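Local coordinates for protein mitochondrial association factor 1 (Toxoplasma gondii, PDB 6BXS) that is encoded at a locus required for the direct manipulation of host mitochondria and probably takes part in that host association through a macro-domain fold, at residues Gly175-Asp179 / Ser180-Met184; Met184-Lys187 / Ala188-Gly192; Gly229-Ser232 / Ile233-Asn237; Thr263-Arg266 / Gly267-Ser271. One frame throughout, in Å; residues are numbered along the deposited sequence.

All four contacts are local, each joining residues a few positions apart along one stretch of chain. Contacts 1 and 2 share Met-184 and helix 179-202: contact 1 is its start, tied to the preceding loop, and contact 2 lies further along. Contact 3 begins helix 230-248, the crossover helix between strands 213-216 and 253-256, and contact 4 begins the last helix, 263-276. Contacts 1, 3 and 4 are partly buried; contact 2 is the buried one. Contact 3 touches contact 1 through Tyr-182, contact 2 through Asn-237 and contact 4 through Arg-235. Hydroxyl-to-carbonyl bonds mark contacts 2 and 3; a sulfate bonded by Arg-266 of contact 4 also lies near His-231 of contact 3.

Contact 1: residues Gly175-Asp179 / Ser180-Met184; sequences GNASD and SAYNM
The shortest polar bond here runs from Tyr-182 N to Ser-178 O, 2.7 Å with an N-H...O angle of 159°; a second, from Asn-183 N to Asp-179 O at 2.8 Å, is straighter still at 170°. Two i to i+4 bonds in succession show that the first turn is already alpha-helical. Ser-178 holds the N-cap position. Its OG lies 3.7 Å from both N and CB of Ala-181, so the hydroxyl rests against the first turn at van der Waals range, while Ser-178 N is bonded to Glu-139. This is the loop-to-helix junction that follows strand 166-170 in the mixed alpha/beta fold of a macro domain, where residues 175-178 lead straight into helix 179-202. The aromatic side chain of Tyr-182 then reaches back beside that loop. With CG anti to the backbone N (chi1 -174°), the ring is carried past Ala-177, whose methyl sits at the ring edge near its plane, 4.3 Å from Tyr-182 CB. Further out, Tyr-182 CE1 comes within 3.6 Å of Gly-175 CA. Arg-228 ties the same pieces together: it makes a cation-pi contact with Tyr-182, a salt bridge with Asp-179 OD1 and hydrogen bonds with the carbonyls of Gly-175 and Ala-177. Next to Tyr-182, and one turn after Asp-179, the side-chain amide of Asn-183 folds back beside the Asp-179 carbonyl; ND2 lies 3.2 Å from Asp-179 O, but at an angle too poor for a hydrogen bond, and CG is equally near.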
loop_
_atom_site.group_PDB
_atom_site.type_symbol
_atom_site.label_atom_id
_atom_site.label_comp_id
_atom_site.label_asym_id
_atom_site.label_seq_id
_atom_site.Cartn_x
_atom_site.Cartn_y
_atom_site.Cartn_z
ATOM N N GLY A 175 -16.225 2.823 2.552
ATOM C CA GLY A 175 -16.924 3.609 1.552
ATOM C C GLY A 175 -18.174 4.322 2.029
ATOM O O GLY A 175 -18.550 5.351 1.467
ATOM N N ASN A 176 -18.822 3.791 3.061
ATOM C CA ASN A 176 -20.061 4.386 3.556
ATOM C C ASN A 176 -19.811 5.666 4.349
ATOM O O ASN A 176 -20.751 6.372 4.713
ATOM C CB ASN A 176 -20.833 3.383 4.416
ATOM C CG ASN A 176 -21.472 2.283 3.592
ATOM O OD1 ASN A 176 -21.223 2.165 2.391
ATOM N ND2 ASN A 176 -22.299 1.466 4.236
ATOM N N ALA A 177 -18.543 5.958 4.628
ATOM C CA ALA A 177 -18.175 7.249 5.198
ATOM C C ALA A 177 -18.634 8.354 4.255
ATOM O O ALA A 177 -18.622 8.174 3.037
ATOM C CB ALA A 177 -16.672 7.332 5.431
ATOM N N SER A 178 -19.050 9.485 4.813
ATOM C CA SER A 178 -19.513 10.605 4.001
ATOM C C SER A 178 -18.376 11.102 3.111
ATOM O O SER A 178 -17.203 10.910 3.431
ATOM C CB SER A 178 -20.037 11.736 4.887
ATOM O OG SER A 178 -19.003 12.275 5.692
ATOM N N ASP A 179 -18.730 11.729 1.992
ATOM C CA ASP A 179 -17.748 12.167 1.003
ATOM C C ASP A 179 -16.648 13.021 1.622
ATOM O O ASP A 179 -15.467 12.826 1.337
ATOM C CB ASP A 179 -18.435 12.950 -0.119
ATOM C CG ASP A 179 -19.359 12.088 -0.956
ATOM O OD1 ASP A 179 -19.321 10.847 -0.811
ATOM O OD2 ASP A 179 -20.119 12.650 -1.772
ATOM N N SER A 180 -17.043 13.960 2.475
ATOM C CA SER A 180 -16.097 14.871 3.103
ATOM C C SER A 180 -15.069 14.114 3.943
ATOM O O SER A 180 -13.867 14.356 3.833
ATOM C CB SER A 180 -16.839 15.888 3.971
ATOM O OG SER A 180 -15.971 16.924 4.393
ATOM N N ALA A 181 -15.545 13.194 4.778
ATOM C CA ALA A 181 -14.661 12.412 5.634
ATOM C C ALA A 181 -13.875 11.395 4.815
ATOM O O ALA A 181 -12.696 11.151 5.075
ATOM C CB ALA A 181 -15.457 11.708 6.723
ATOM N N TYR A 182 -14.540 10.810 3.825
ATOM C CA TYR A 182 -13.930 9.797 2.972
ATOM C C TYR A 182 -12.749 10.364 2.187
ATOM O O TYR A 182 -11.650 9.809 2.217
ATOM C CB TYR A 182 -14.969 9.223 2.007
ATOM C CG TYR A 182 -14.466 8.059 1.187
ATOM C CD1 TYR A 182 -14.492 6.770 1.694
ATOM C CD2 TYR A 182 -13.965 8.248 -0.094
ATOM C CE1 TYR A 182 -14.034 5.700 0.953
ATOM C CE2 TYR A 182 -13.505 7.182 -0.846
ATOM C CZ TYR A 182 -13.543 5.909 -0.316
ATOM O OH TYR A 182 -13.087 4.840 -1.054
ATOM N N ASN A 183 -12.984 11.467 1.482
ATOM C CA ASN A 183 -11.942 12.105 0.682
ATOM C C ASN A 183 -10.757 12.528 1.540
ATOM O O ASN A 183 -9.602 12.346 1.159
ATOM C CB ASN A 183 -12.503 13.322 -0.058
ATOM C CG ASN A 183 -13.465 12.942 -1.170
ATOM O OD1 ASN A 183 -13.376 11.855 -1.744
ATOM N ND2 ASN A 183 -14.386 13.844 -1.486
ATOM N N MET A 184 -11.057 13.090 2.705
ATOM C CA MET A 184 -10.030 13.542 3.634
ATOM C C MET A 184 -9.180 12.370 4.136
ATOM O O MET A 184 -7.958 12.475 4.229
ATOM C CB MET A 184 -10.684 14.268 4.809
ATOM C CG MET A 184 -9.781 15.248 5.531
ATOM S SD MET A 184 -10.713 16.360 6.607
ATOM C CE MET A 184 -11.646 17.333 5.429
#

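Contact 2: residues Met184-Lys187 / Ala188-Gly192; sequences MAYK and ATMLG
Two torsion choices draw the side chains of this stretch onto the preceding turn. In Thr-189, OG1 stands anti to the carbonyl carbon and beside the backbone N (chi1 -59°), which turns the hydroxyl back to Ala-185 O, 2.8 Å away. In Met-190 the chain leaves anti to the backbone N and then bends at both chi2 and chi3, curling its methyl round to the edge of the Tyr-186 ring; CE and Tyr-186 CE1 are 4.4 Å apart, a loose apolar touch near the ring plane. Ala-185 O is thus gripped twice, by Thr-189 OG1 and by Thr-189 N at 2.9 Å, the two donors arriving from opposite faces of the carbonyl plane. The N-H...O angle of the Thr-189 N hydrogen bond is 144°, lower than in the other backbone bonds here, whereas Met-190 N reaches Tyr-186 O in ordinary helical fashion at 3.0 Å. Ala-188 adds its methyl at 3.5 Å from Met-184 O, and the branch point of Leu-191, CG, lies 3.4 Å from Lys-187 O. All of this belongs to the middle of helix 179-202. Tyr-186 and Met-190 face helix 230-248, meeting Asn-237, and Tyr-186 OH is bonded to Leu-219 O in a loop; Ala-185 and Ala-188 lie against Pro-173 and Trp-135. The chemistry implies that Thr-189, a polar residue on a buried part of the helix, is accommodated by its own helix: its hydroxyl hydrogen goes to a main-chain carbonyl four residues earlier, which also fixes the rotation of the side chain.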
loop_
_atom_site.group_PDB
_atom_site.type_symbol
_atom_site.label_atom_id
_atom_site.label_comp_id
_atom_site.label_asym_id
_atom_site.label_seq_id
_atom_site.Cartn_x
_atom_site.Cartn_y
_atom_site.Cartn_z
ATOM N N MET A 184 -11.057 13.090 2.705
ATOM C CA MET A 184 -10.030 13.542 3.634
ATOM C C MET A 184 -9.180 12.370 4.136
ATOM O O MET A 184 -7.958 12.475 4.229
ATOM C CB MET A 184 -10.684 14.268 4.809
ATOM C CG MET A 184 -9.781 15.248 5.531
ATOM S SD MET A 184 -10.713 16.360 6.607
ATOM C CE MET A 184 -11.646 17.333 5.429
ATOM N N ALA A 185 -9.832 11.253 4.450
ATOM C CA ALA A 185 -9.136 10.058 4.926
ATOM C C ALA A 185 -8.309 9.426 3.808
ATOM O O ALA A 185 -7.212 8.916 4.043
ATOM C CB ALA A 185 -10.136 9.047 5.487
ATOM N N TYR A 186 -8.843 9.465 2.590
ATOM C CA TYR A 186 -8.173 8.878 1.432
ATOM C C TYR A 186 -6.874 9.620 1.116
ATOM O O TYR A 186 -5.855 9.003 0.808
ATOM C CB TYR A 186 -9.094 8.896 0.208
ATOM C CG TYR A 186 -8.889 7.727 -0.739
ATOM C CD1 TYR A 186 -7.726 7.605 -1.492
ATOM C CD2 TYR A 186 -9.864 6.750 -0.884
ATOM C CE1 TYR A 186 -7.541 6.536 -2.357
ATOM C CE2 TYR A 186 -9.688 5.682 -1.745
ATOM C CZ TYR A 186 -8.528 5.580 -2.480
ATOM O OH TYR A 186 -8.359 4.516 -3.338
ATOM N N LYS A 187 -6.919 10.947 1.188
ATOM C CA LYS A 187 -5.731 11.763 0.956
ATOM C C LYS A 187 -4.686 11.515 2.037
ATOM O O LYS A 187 -3.495 11.405 1.747
ATOM C CB LYS A 187 -6.097 13.246 0.918
ATOM C CG LYS A 187 -6.992 13.633 -0.243
ATOM C CD LYS A 187 -7.569 15.022 -0.045
ATOM C CE LYS A 187 -8.551 15.380 -1.144
ATOM N NZ LYS A 187 -9.515 16.431 -0.727
ATOM N N ALA A 188 -5.145 11.439 3.283
ATOM C CA ALA A 188 -4.279 11.138 4.419
ATOM C C ALA A 188 -3.589 9.793 4.231
ATOM O O ALA A 188 -2.420 9.626 4.576
ATOM C CB ALA A 188 -5.085 11.140 5.708
ATOM N N THR A 189 -4.328 8.834 3.681
ATOM C CA THR A 189 -3.798 7.497 3.440
ATOM C C THR A 189 -2.708 7.521 2.366
ATOM O O THR A 189 -1.654 6.903 2.524
ATOM C CB THR A 189 -4.914 6.524 3.012
ATOM O OG1 THR A 189 -5.913 6.460 4.038
ATOM C CG2 THR A 189 -4.358 5.126 2.773
ATOM N N MET A 190 -2.963 8.231 1.272
ATOM C CA MET A 190 -1.989 8.320 0.187
ATOM C C MET A 190 -0.739 9.065 0.642
ATOM O O MET A 190 0.372 8.721 0.241
ATOM C CB MET A 190 -2.596 9.008 -1.035
ATOM C CG MET A 190 -1.762 8.856 -2.304
ATOM S SD MET A 190 -1.518 7.134 -2.792
ATOM C CE MET A 190 -3.199 6.644 -3.170
ATOM N N LEU A 191 -0.922 10.085 1.477
ATOM C CA LEU A 191 0.207 10.788 2.077
ATOM C C LEU A 191 1.035 9.841 2.943
ATOM O O LEU A 191 2.259 9.955 3.011
ATOM C CB LEU A 191 -0.272 11.974 2.919
ATOM C CG LEU A 191 -0.715 13.246 2.191
ATOM C CD1 LEU A 191 -1.169 14.288 3.201
ATOM C CD2 LEU A 191 0.401 13.808 1.322
ATOM N N GLY A 192 0.361 8.910 3.609
ATOM C CA GLY A 192 1.037 7.926 4.437
ATOM C C GLY A 192 1.926 7.008 3.621
ATOM O O GLY A 192 3.056 6.711 4.008
#

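Contact 3: residues Gly229-Ser232 / Ile233-Asn237; sequences GLHS and IGRAN
The imidazole of His-231 is overlapped on one face by the aliphatic part of Arg-235, one helical turn later. Arg-235 CG stands 4.0 Å from the ring centroid and 26° off the normal, a CH-pi contact displaced toward the CE1 side of the ring, where the CE1-CG distance is 3.7 Å. The pair lies in the first two turns of helix 230-248, the crossover helix of a beta-alpha-beta unit with strands 213-216 and 253-256. A sulfate, probably from the crystallisation liquor, lies about 4 Å from the His-231 side chain. The two side chains run side by side, yet the ring and guanidinium planes are 59° apart, so the cationic group does not stack on the imidazole. Bends at chi2 and chi3 instead take the guanidinium to helix 263-276, where NH2 bonds to Ser-271 OG and NE forms a long, weak ion pair with Glu-270. At the start of the helix, Ser-232 OG lies between its backbone N and carbonyl carbon (chi1 65°) and donates to Gly-229 O at 2.7 Å; Arg-228 is a second partner of this hydroxyl. Leu-230 O receives Gly-234 N at 3.0 Å and, weakly, Ile-233 N. Ile-233 sends CG1 back to within 3.6 Å of Gly-229 O, on the side that packs against Tyr-182 of helix 179-202. The methyl CB of Ala-236 lies 3.4 Å from Ser-232 O, which also accepts Ala-236 N.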
loop_
_atom_site.group_PDB
_atom_site.type_symbol
_atom_site.label_atom_id
_atom_site.label_comp_id
_atom_site.label_asym_id
_atom_site.label_seq_id
_atom_site.Cartn_x
_atom_site.Cartn_y
_atom_site.Cartn_z
ATOM N N GLY A 229 -20.000 4.197 -4.798
ATOM C CA GLY A 229 -19.768 3.968 -6.212
ATOM C C GLY A 229 -18.289 4.017 -6.543
ATOM O O GLY A 229 -17.534 4.778 -5.937
ATOM N N LEU A 230 -17.872 3.207 -7.510
ATOM C CA LEU A 230 -16.460 3.099 -7.856
ATOM C C LEU A 230 -15.921 4.396 -8.449
ATOM O O LEU A 230 -14.746 4.714 -8.280
ATOM C CB LEU A 230 -16.237 1.942 -8.832
ATOM C CG LEU A 230 -16.091 0.559 -8.193
ATOM C CD1 LEU A 230 -16.132 -0.531 -9.254
ATOM C CD2 LEU A 230 -14.799 0.469 -7.390
ATOM N N HIS A 231 -16.775 5.148 -9.135
ATOM C CA HIS A 231 -16.350 6.408 -9.734
ATOM C C HIS A 231 -15.838 7.373 -8.670
ATOM O O HIS A 231 -14.789 7.997 -8.838
ATOM C CB HIS A 231 -17.492 7.059 -10.514
ATOM C CG HIS A 231 -17.183 8.448 -10.979
ATOM N ND1 HIS A 231 -17.487 9.567 -10.233
ATOM C CD2 HIS A 231 -16.582 8.898 -12.105
ATOM C CE1 HIS A 231 -17.093 10.647 -10.884
ATOM N NE2 HIS A 231 -16.540 10.269 -12.023
ATOM N N SER A 232 -16.579 7.490 -7.573
ATOM C CA SER A 232 -16.199 8.389 -6.487
ATOM C C SER A 232 -14.875 7.968 -5.858
ATOM O O SER A 232 -14.168 8.791 -5.278
ATOM C CB SER A 232 -17.291 8.428 -5.419
ATOM O OG SER A 232 -17.422 7.168 -4.786
ATOM N N ILE A 233 -14.544 6.686 -5.977
ATOM C CA ILE A 233 -13.313 6.152 -5.403
ATOM C C ILE A 233 -12.127 6.420 -6.326
ATOM O O ILE A 233 -11.016 6.681 -5.863
ATOM C CB ILE A 233 -13.442 4.641 -5.126
ATOM C CG1 ILE A 233 -14.522 4.411 -4.063
ATOM C CG2 ILE A 233 -12.099 4.056 -4.683
ATOM C CD1 ILE A 233 -14.701 2.972 -3.630
ATOM N N GLY A 234 -12.365 6.349 -7.631
ATOM C CA GLY A 234 -11.345 6.687 -8.607
ATOM C C GLY A 234 -10.928 8.140 -8.480
ATOM O O GLY A 234 -9.742 8.467 -8.553
ATOM N N ARG A 235 -11.910 9.013 -8.282
ATOM C CA ARG A 235 -11.655 10.440 -8.117
ATOM C C ARG A 235 -10.935 10.725 -6.800
ATOM O O ARG A 235 -10.032 11.557 -6.745
ATOM C CB ARG A 235 -12.966 11.224 -8.175
ATOM C CG ARG A 235 -13.698 11.126 -9.507
ATOM C CD ARG A 235 -12.882 11.705 -10.647
ATOM N NE ARG A 235 -12.432 13.068 -10.357
ATOM C CZ ARG A 235 -11.163 13.475 -10.346
ATOM N NH1 ARG A 235 -10.887 14.739 -10.060
ATOM N NH2 ARG A 235 -10.165 12.641 -10.621
ATOM N N ALA A 236 -11.344 10.034 -5.740
ATOM C CA ALA A 236 -10.711 10.187 -4.434
ATOM C C ALA A 236 -9.243 9.779 -4.506
ATOM O O ALA A 236 -8.370 10.447 -3.952
ATOM C CB ALA A 236 -11.440 9.363 -3.394
ATOM N N ASN A 237 -8.984 8.671 -5.193
ATOM C CA ASN A 237 -7.626 8.180 -5.376
ATOM C C ASN A 237 -6.791 9.126 -6.234
ATOM O O ASN A 237 -5.653 9.437 -5.897
ATOM C CB ASN A 237 -7.645 6.787 -6.008
ATOM C CG ASN A 237 -6.258 6.291 -6.367
ATOM O OD1 ASN A 237 -5.485 5.890 -5.496
ATOM N ND2 ASN A 237 -5.935 6.311 -7.656
#

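Contact 4: residues Thr263-Arg266 / Gly267-Ser271; sequences TALR and GLMES. With SO4 (sulfate ion), chain H.
At the edge of the Arg-266 guanidinium, in its plane, lies a sulfate ion that also approaches the carboxylate of Glu-270 one turn further on. Arg-266 NH1 donates to sulfate O3 at 2.8 Å with an N-H...O angle of 151°, and the methylene CD of Arg-266 adds contacts of 3.3 Å to both O2 and O3. Glu-270 OE1 stands 3.2 Å from sulfate O4. Two acceptors this close might raise the affinity of the Glu-270 carboxylate for a proton, but Arg-266 and the weak ion pairs of Glu-270 with Arg-235 and Lys-274 would oppose this. The ion probably came from the crystallisation liquor. Away from it, the helix shows an apolar side: the side chains of Leu-265 and Met-269 pass at a slant, with Leu-265 CD1 4.1 Å from Met-269 CG, and both reach Leu-11 of strand 8-13. Met-269 CG, anti to its carbonyl carbon, also lies 3.2 Å from Leu-265 O, the acceptor of its own amide. The backbone bond from Leu-268 N to Ala-264 O, at 3.4 Å, is weak, whereas Gly-267 N meets Thr-263 O at 3.0 Å. Leu-268 packs on Phe-256 and Phe-23 of the sheet. A last helix following strand 253-256, apolar toward the sheet and charged on its outer side, is consistent with the layered alpha/beta/alpha architecture of a macro domain.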
loop_
_atom_site.group_PDB
_atom_site.type_symbol
_atom_site.label_atom_id
_atom_site.label_comp_id
_atom_site.label_asym_id
_atom_site.label_seq_id
_atom_site.Cartn_x
_atom_site.Cartn_y
_atom_site.Cartn_z
ATOM N N THR A 263 -10.922 1.641 -12.838
ATOM C CA THR A 263 -11.327 2.860 -12.151
ATOM C C THR A 263 -10.139 3.743 -11.768
ATOM O O THR A 263 -10.241 4.969 -11.808
ATOM C CB THR A 263 -12.147 2.518 -10.892
ATOM O OG1 THR A 263 -13.418 1.993 -11.293
ATOM C CG2 THR A 263 -12.379 3.741 -10.016
ATOM N N ALA A 264 -9.020 3.127 -11.395
ATOM C CA ALA A 264 -7.826 3.888 -11.038
ATOM C C ALA A 264 -7.370 4.737 -12.220
ATOM O O ALA A 264 -7.080 5.925 -12.074
ATOM C CB ALA A 264 -6.708 2.957 -10.592
ATOM N N LEU A 265 -7.319 4.114 -13.390
ATOM C CA LEU A 265 -6.960 4.797 -14.626
ATOM C C LEU A 265 -7.927 5.937 -14.944
ATOM O O LEU A 265 -7.507 7.069 -15.165
ATOM C CB LEU A 265 -6.930 3.795 -15.782
ATOM C CG LEU A 265 -6.636 4.343 -17.183
ATOM C CD1 LEU A 265 -5.257 4.974 -17.243
ATOM C CD2 LEU A 265 -6.764 3.238 -18.214
ATOM N N ARG A 266 -9.223 5.632 -14.956
ATOM C CA ARG A 266 -10.238 6.617 -15.326
ATOM C C ARG A 266 -10.247 7.835 -14.412
ATOM O O ARG A 266 -10.457 8.957 -14.870
ATOM C CB ARG A 266 -11.628 5.982 -15.316
ATOM C CG ARG A 266 -11.957 5.168 -16.552
ATOM C CD ARG A 266 -13.434 5.282 -16.884
ATOM N NE ARG A 266 -13.967 4.060 -17.474
ATOM C CZ ARG A 266 -15.210 3.929 -17.924
ATOM N NH1 ARG A 266 -16.055 4.950 -17.861
ATOM N NH2 ARG A 266 -15.607 2.776 -18.442
ATOM N N GLY A 267 -10.038 7.611 -13.119
ATOM C CA GLY A 267 -10.030 8.698 -12.159
ATOM C C GLY A 267 -8.912 9.682 -12.443
ATOM O O GLY A 267 -9.112 10.896 -12.396
ATOM N N LEU A 268 -7.732 9.154 -12.748
ATOM C CA LEU A 268 -6.571 9.990 -13.028
ATOM C C LEU A 268 -6.663 10.634 -14.410
ATOM O O LEU A 268 -6.213 11.763 -14.599
ATOM C CB LEU A 268 -5.285 9.169 -12.908
ATOM C CG LEU A 268 -4.698 9.089 -11.495
ATOM C CD1 LEU A 268 -3.635 8.001 -11.405
ATOM C CD2 LEU A 268 -4.116 10.433 -11.070
ATOM N N MET A 269 -7.237 9.915 -15.372
ATOM C CA MET A 269 -7.514 10.483 -16.690
ATOM C C MET A 269 -8.366 11.737 -16.539
ATOM O O MET A 269 -8.145 12.741 -17.216
ATOM C CB MET A 269 -8.239 9.476 -17.587
ATOM C CG MET A 269 -7.372 8.351 -18.138
ATOM S SD MET A 269 -6.208 8.886 -19.408
ATOM C CE MET A 269 -4.702 8.957 -18.451
ATOM N N GLU A 270 -9.344 11.666 -15.642
ATOM C CA GLU A 270 -10.243 12.784 -15.391
ATOM C C GLU A 270 -9.502 13.946 -14.737
ATOM O O GLU A 270 -9.756 15.107 -15.053
ATOM C CB GLU A 270 -11.413 12.336 -14.513
ATOM C CG GLU A 270 -12.477 13.407 -14.302
ATOM C CD GLU A 270 -13.799 12.843 -13.811
ATOM O OE1 GLU A 270 -14.165 11.717 -14.212
ATOM O OE2 GLU A 270 -14.476 13.530 -13.017
ATOM N N SER A 271 -8.583 13.627 -13.830
ATOM C CA SER A 271 -7.766 14.647 -13.179
ATOM C C SER A 271 -6.865 15.343 -14.194
ATOM O O SER A 271 -6.681 16.558 -14.142
ATOM C CB SER A 271 -6.922 14.031 -12.065
ATOM O OG SER A 271 -7.712 13.754 -10.922
HETATM S S SO4 H . -15.452 8.506 -16.321
HETATM O O1 SO4 H . -16.733 9.106 -15.954
HETATM O O2 SO4 H . -14.994 7.647 -15.231
HETATM O O3 SO4 H . -15.613 7.709 -17.535
HETATM O O4 SO4 H . -14.474 9.563 -16.563
#